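Local coordinates for protein putative NADPH:quinone oxidoreductase (Ralstonia eutropha, PDB 3IUP) that binds NADPH and probably uses it to reduce quinone-like substrates, at residues A[256-259]-A[260-263]; A[264-267]-A[268-271]; A[331-334]-A[335-338]. One frame throughout, in Å; residues are numbered along the deposited sequence.

Interaction 1: A[256-259]-A[260-263]; sequences QILT and CMEA
I257 and M261 meet one helical turn apart because their first torsions send the touching groups up the same flank of helix 253-266. In I257 the CG2 branch stands anti to the backbone N, beside the carbonyl carbon; in M261, a selenomethionine, CG lies beside the backbone N (chi1 -80°) and the chain runs extended beyond it. The two side chains therefore lie alongside each other, pointing the same way, and the terminal CE of M261 comes to 3.5 Å from I257 CG2. The selenium follows the same branch, with M261 SE 4.0 Å from I257 CG2, while L258 CD2 only grazes M261 SE at 4.4 Å. Nearer the backbone, M261 CG passes 3.3 Å from I257 O, the carbonyl that also accepts M261 N at 2.8 Å. Three more i to i+4 bonds continue the alpha-helical pattern: C260 N to Q256 O, E262 N to L258 O and A263 N to T259 O, the last at 3.0 Å. All four have N-H...O angles between 154° and 161°.

Helix 253-266 links strands 243-249 and 281-285 in a beta-alpha-beta unit. I257 and M261 both touch A244, and L258 and M261 reach K281. The polar ends turn to other partners: T259 OG1 bonds to N299 OD1, and E262 pairs with K281 and accepts S277 N. The chemistry is thus divided: an apolar flank packs by dispersion against the parallel sheet, the carbonyls of 256-259 are each bonded within the helix, and the buried carboxylate of E262 has a cation and a peptide N-H that would be expected to stabilise its charge.

Interaction 2: A[264-267]-A[268-271]; sequences ALNK and SARE
The peptide groups of L265 and N266 are the flat groups that meet S268 and A269, and both are approached over a face. S268 N stands 47° out of the carbonyl plane of L265, and its bond to L265 O is 3.0 Å long. A269 N sits still higher over the carbonyl of N266, 77° out of plane, and reaches N266 O at 3.1 Å. Neither donor lies on a lone pair. Both bonds span i to i+3, and that from A269 N closes the type I beta turn N266 to A269. The methyl of A269 packs against the same acceptor, with A269 CB 3.2 Å from N266 O, while the side-chain amide of N266 brings OD1 only to 4.3 Å from A269 CB.

Just before the turn, K267 N bonds to A264 O at 3.3 Å, again an i to i+3 pair. L265 and N266 rest on S277 of the following loop, and A264 packs on helix 228-239. The chemistry is almost wholly that of the backbone: with no apolar or charged pairing between the segments, two out-of-plane N-H...O bonds close the chain as it leaves helix 253-266 at the surface.

Interaction 3: A[331-334]-A[335-338]; sequences VAEL and KTTF
E333 runs from its CB across T336 and T337 to a carboxylate that grips the second threonine. At the root, E333 CB is 3.6 Å from T336 OG1 and lies against the ring of F338, 3.8 Å from CD2. E333 CG passes T337 OG1 at 3.9 Å. The chain is extended from there, so E333 and T337 lie side by side and point the same way, whereas the T336 side chain crosses E333 at about a right angle. At the tip, T337 OG1 donates to E333 OE1 at 2.7 Å, meeting the anti side of the carboxylate from 31° out of its plane. That oxygen also forms a salt bridge with R329 NE, one turn back on helix 320-332, which should help to hold the carboxylate in place and sustain its negative charge.

The backbone carbonyl of the same residue is the second focus. E333 O accepts F338 N at 3.0 Å with an N-H...O angle of 162°, and T336 N at 3.2 Å with a more bent 146°; the latter donor stands above the carbonyl plane and closes the type I turn E333 to T336. E333 O also lies at the edge of the F338 ring, near its plane. One face of that ring is covered by T337 CG2, centred 3.9 Å above it.

E333 is the first residue to leave helical geometry, so this turn forms directly after helix 320-332. T337 and F338 turn onto I191 of helix 183-195, and F338 also meets P157 and L161 of helix 155-169. L334 packs on L141, P142 and S153, while K335 NZ bonds to G144 O.

Interactions 1 and 2 follow one another on helix 253-266, their centres 12 Å apart: the first is the buried body of the helix against the parallel sheet, the second its surface exit into a loop. Interaction 3 is the partly buried exit of another helix, 320-332, with its centre 33 Å from that of interaction 1 and 40 Å from that of interaction 2. Chemistry changes with place. Regular i to i+4 bonds and an apolar flank serve the core, whereas both helix exits rely on type I turns. The exposed turn at 266-269 is closed by backbone alone; the one at 333-336 is followed by a carboxylate-hydroxyl bond and an aromatic ring packed among helices.

Interaction 1: A[256-259]-A[260-263]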
# COMPACT_ATOMS: atom_id res chain seq x y z
N GLN A 256 -3.04 12.36 2.06
CA GLN A 256 -3.59 13.57 1.47
C GLN A 256 -3.77 13.44 -0.03
O GLN A 256 -4.81 13.82 -0.55
CB GLN A 256 -2.75 14.76 1.82
CG GLN A 256 -2.95 15.15 3.27
CD GLN A 256 -1.96 16.18 3.75
OE1 GLN A 256 -0.86 16.28 3.24
NE2 GLN A 256 -2.33 16.89 4.81
N ILE A 257 -2.74 12.93 -0.72
CA ILE A 257 -2.80 12.74 -2.16
C ILE A 257 -3.94 11.78 -2.53
O ILE A 257 -4.75 12.06 -3.44
CB ILE A 257 -1.49 12.23 -2.74
CG1 ILE A 257 -0.39 13.26 -2.56
CG2 ILE A 257 -1.69 11.84 -4.24
CD1 ILE A 257 1.01 12.76 -2.74
N LEU A 258 -4.02 10.64 -1.84
CA LEU A 258 -5.10 9.69 -2.10
C LEU A 258 -6.46 10.36 -1.90
O LEU A 258 -7.40 10.15 -2.70
CB LEU A 258 -4.96 8.45 -1.23
CG LEU A 258 -3.78 7.55 -1.62
CD1 LEU A 258 -3.51 6.50 -0.53
CD2 LEU A 258 -4.07 6.90 -3.03
N THR A 259 -6.61 11.09 -0.81
CA THR A 259 -7.87 11.75 -0.52
C THR A 259 -8.26 12.70 -1.66
O THR A 259 -9.42 12.72 -2.13
CB THR A 259 -7.79 12.48 0.87
OG1 THR A 259 -7.46 11.53 1.89
CG2 THR A 259 -9.08 13.21 1.24
N CYS A 260 -7.30 13.51 -2.11
CA CYS A 260 -7.59 14.48 -3.18
C CYS A 260 -7.83 13.80 -4.50
O CYS A 260 -8.67 14.23 -5.28
CB CYS A 260 -6.48 15.52 -3.30
SG CYS A 260 -6.35 16.56 -1.86
N MSE A 261 -7.14 12.67 -4.75
CA MSE A 261 -7.37 11.93 -5.99
C MSE A 261 -8.83 11.41 -6.00
O MSE A 261 -9.51 11.43 -7.03
CB MSE A 261 -6.42 10.74 -6.09
CG MSE A 261 -5.08 11.06 -6.53
SE MSE A 261 -3.93 9.48 -6.54
CE MSE A 261 -2.40 10.32 -7.35
N GLU A 262 -9.29 10.91 -4.88
CA GLU A 262 -10.64 10.35 -4.83
C GLU A 262 -11.65 11.52 -4.99
O GLU A 262 -12.66 11.36 -5.67
CB GLU A 262 -10.86 9.58 -3.55
CG GLU A 262 -12.21 8.94 -3.41
CD GLU A 262 -12.50 7.79 -4.37
OE1 GLU A 262 -11.72 7.47 -5.30
OE2 GLU A 262 -13.60 7.20 -4.18
N ALA A 263 -11.35 12.68 -4.37
CA ALA A 263 -12.23 13.87 -4.53
C ALA A 263 -12.33 14.25 -5.99
O ALA A 263 -13.43 14.57 -6.49
CB ALA A 263 -11.73 15.06 -3.70

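Interaction 2: A[264-267]-A[268-271]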
# COMPACT_ATOMS: atom_id res chain seq x y z
N ALA A 264 -11.19 14.24 -6.69
CA ALA A 264 -11.13 14.59 -8.12
C ALA A 264 -11.90 13.56 -8.96
O ALA A 264 -12.67 13.91 -9.86
CB ALA A 264 -9.67 14.69 -8.60
N LEU A 265 -11.69 12.28 -8.66
CA LEU A 265 -12.42 11.20 -9.36
C LEU A 265 -13.93 11.30 -9.16
O LEU A 265 -14.72 11.10 -10.09
CB LEU A 265 -11.93 9.81 -8.92
CG LEU A 265 -10.57 9.44 -9.51
CD1 LEU A 265 -9.92 8.29 -8.67
CD2 LEU A 265 -10.63 9.07 -10.98
N ASN A 266 -14.34 11.64 -7.96
CA ASN A 266 -15.77 11.61 -7.67
C ASN A 266 -16.51 12.79 -8.30
O ASN A 266 -17.74 12.79 -8.32
CB ASN A 266 -15.99 11.55 -6.17
CG ASN A 266 -15.67 10.18 -5.62
OD1 ASN A 266 -15.72 9.17 -6.35
ND2 ASN A 266 -15.34 10.13 -4.35
N LYS A 267 -15.79 13.77 -8.82
CA LYS A 267 -16.43 14.85 -9.53
C LYS A 267 -17.08 14.31 -10.78
O LYS A 267 -18.06 14.87 -11.24
CB LYS A 267 -15.45 16.01 -9.79
CG LYS A 267 -14.98 16.58 -8.48
CD LYS A 267 -14.64 18.05 -8.48
CE LYS A 267 -14.12 18.44 -7.11
NZ LYS A 267 -14.07 19.92 -6.91
N SER A 268 -16.60 13.18 -11.29
CA SER A 268 -17.20 12.54 -12.47
C SER A 268 -18.07 11.32 -12.13
O SER A 268 -18.55 10.64 -13.04
CB SER A 268 -16.10 12.10 -13.42
OG SER A 268 -15.10 13.08 -13.48
N ALA A 269 -18.28 11.07 -10.83
CA ALA A 269 -19.08 9.93 -10.35
C ALA A 269 -20.50 9.93 -10.96
O ALA A 269 -21.26 10.89 -10.76
CB ALA A 269 -19.15 9.95 -8.82
N ARG A 270 -20.83 8.86 -11.69
CA ARG A 270 -22.15 8.69 -12.33
C ARG A 270 -23.20 8.16 -11.35
O ARG A 270 -24.39 8.56 -11.40
CB ARG A 270 -22.05 7.76 -13.55
N GLU A 271 -22.79 7.23 -10.47
CA GLU A 271 -23.68 6.61 -9.48
C GLU A 271 -23.12 6.82 -8.08
O GLU A 271 -22.14 7.53 -7.92
CB GLU A 271 -23.84 5.11 -9.76

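Interaction 3: A[331-334]-A[335-338]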
# COMPACT_ATOMS: atom_id res chain seq x y z
N VAL A 331 21.88 9.70 -21.72
CA VAL A 331 23.09 10.18 -22.40
C VAL A 331 22.76 11.29 -23.39
O VAL A 331 23.42 12.32 -23.42
CB VAL A 331 23.89 9.02 -23.04
CG1 VAL A 331 24.95 9.57 -24.09
CG2 VAL A 331 24.54 8.17 -21.92
N ALA A 332 21.66 11.12 -24.14
CA ALA A 332 21.26 12.06 -25.16
C ALA A 332 20.87 13.42 -24.59
O ALA A 332 21.00 14.42 -25.27
CB ALA A 332 20.09 11.47 -25.98
N GLU A 333 20.38 13.46 -23.35
CA GLU A 333 19.84 14.69 -22.76
C GLU A 333 20.55 14.97 -21.45
O GLU A 333 19.98 15.56 -20.51
CB GLU A 333 18.33 14.54 -22.56
CG GLU A 333 17.58 14.40 -23.89
CD GLU A 333 16.13 13.99 -23.75
OE1 GLU A 333 15.48 14.24 -22.70
OE2 GLU A 333 15.61 13.39 -24.72
N LEU A 334 21.82 14.57 -21.42
CA LEU A 334 22.58 14.58 -20.19
C LEU A 334 22.69 15.96 -19.60
O LEU A 334 22.59 16.12 -18.39
CB LEU A 334 23.98 13.97 -20.40
CG LEU A 334 24.81 13.81 -19.13
CD1 LEU A 334 24.16 12.88 -18.15
CD2 LEU A 334 26.21 13.27 -19.51
N LYS A 335 22.90 16.96 -20.45
CA LYS A 335 23.12 18.33 -19.98
C LYS A 335 21.87 19.20 -20.06
O LYS A 335 21.89 20.37 -19.67
CB LYS A 335 24.28 18.96 -20.76
CG LYS A 335 25.67 18.45 -20.42
CD LYS A 335 26.70 19.22 -21.21
CE LYS A 335 28.09 18.81 -20.87
NZ LYS A 335 29.09 19.38 -21.82
N THR A 336 20.76 18.63 -20.54
CA THR A 336 19.52 19.37 -20.63
C THR A 336 18.52 18.77 -19.66
O THR A 336 18.52 19.13 -18.50
CB THR A 336 19.04 19.41 -22.07
OG1 THR A 336 18.88 18.08 -22.56
CG2 THR A 336 20.06 20.16 -22.94
N THR A 337 17.72 17.82 -20.11
CA THR A 337 16.70 17.21 -19.24
C THR A 337 17.27 16.66 -17.92
O THR A 337 16.68 16.81 -16.86
CB THR A 337 16.03 16.07 -19.97
OG1 THR A 337 15.66 16.51 -21.27
CG2 THR A 337 14.83 15.54 -19.18
N PHE A 338 18.45 16.06 -18.00
CA PHE A 338 19.01 15.34 -16.86
C PHE A 338 20.13 16.10 -16.17
O PHE A 338 20.88 15.51 -15.39
CB PHE A 338 19.40 13.95 -17.31
CG PHE A 338 18.23 13.15 -17.77
CD1 PHE A 338 17.30 12.67 -16.85
CD2 PHE A 338 17.99 12.94 -19.11
CE1 PHE A 338 16.19 11.96 -17.28
CE2 PHE A 338 16.88 12.24 -19.53
CZ PHE A 338 15.98 11.75 -18.61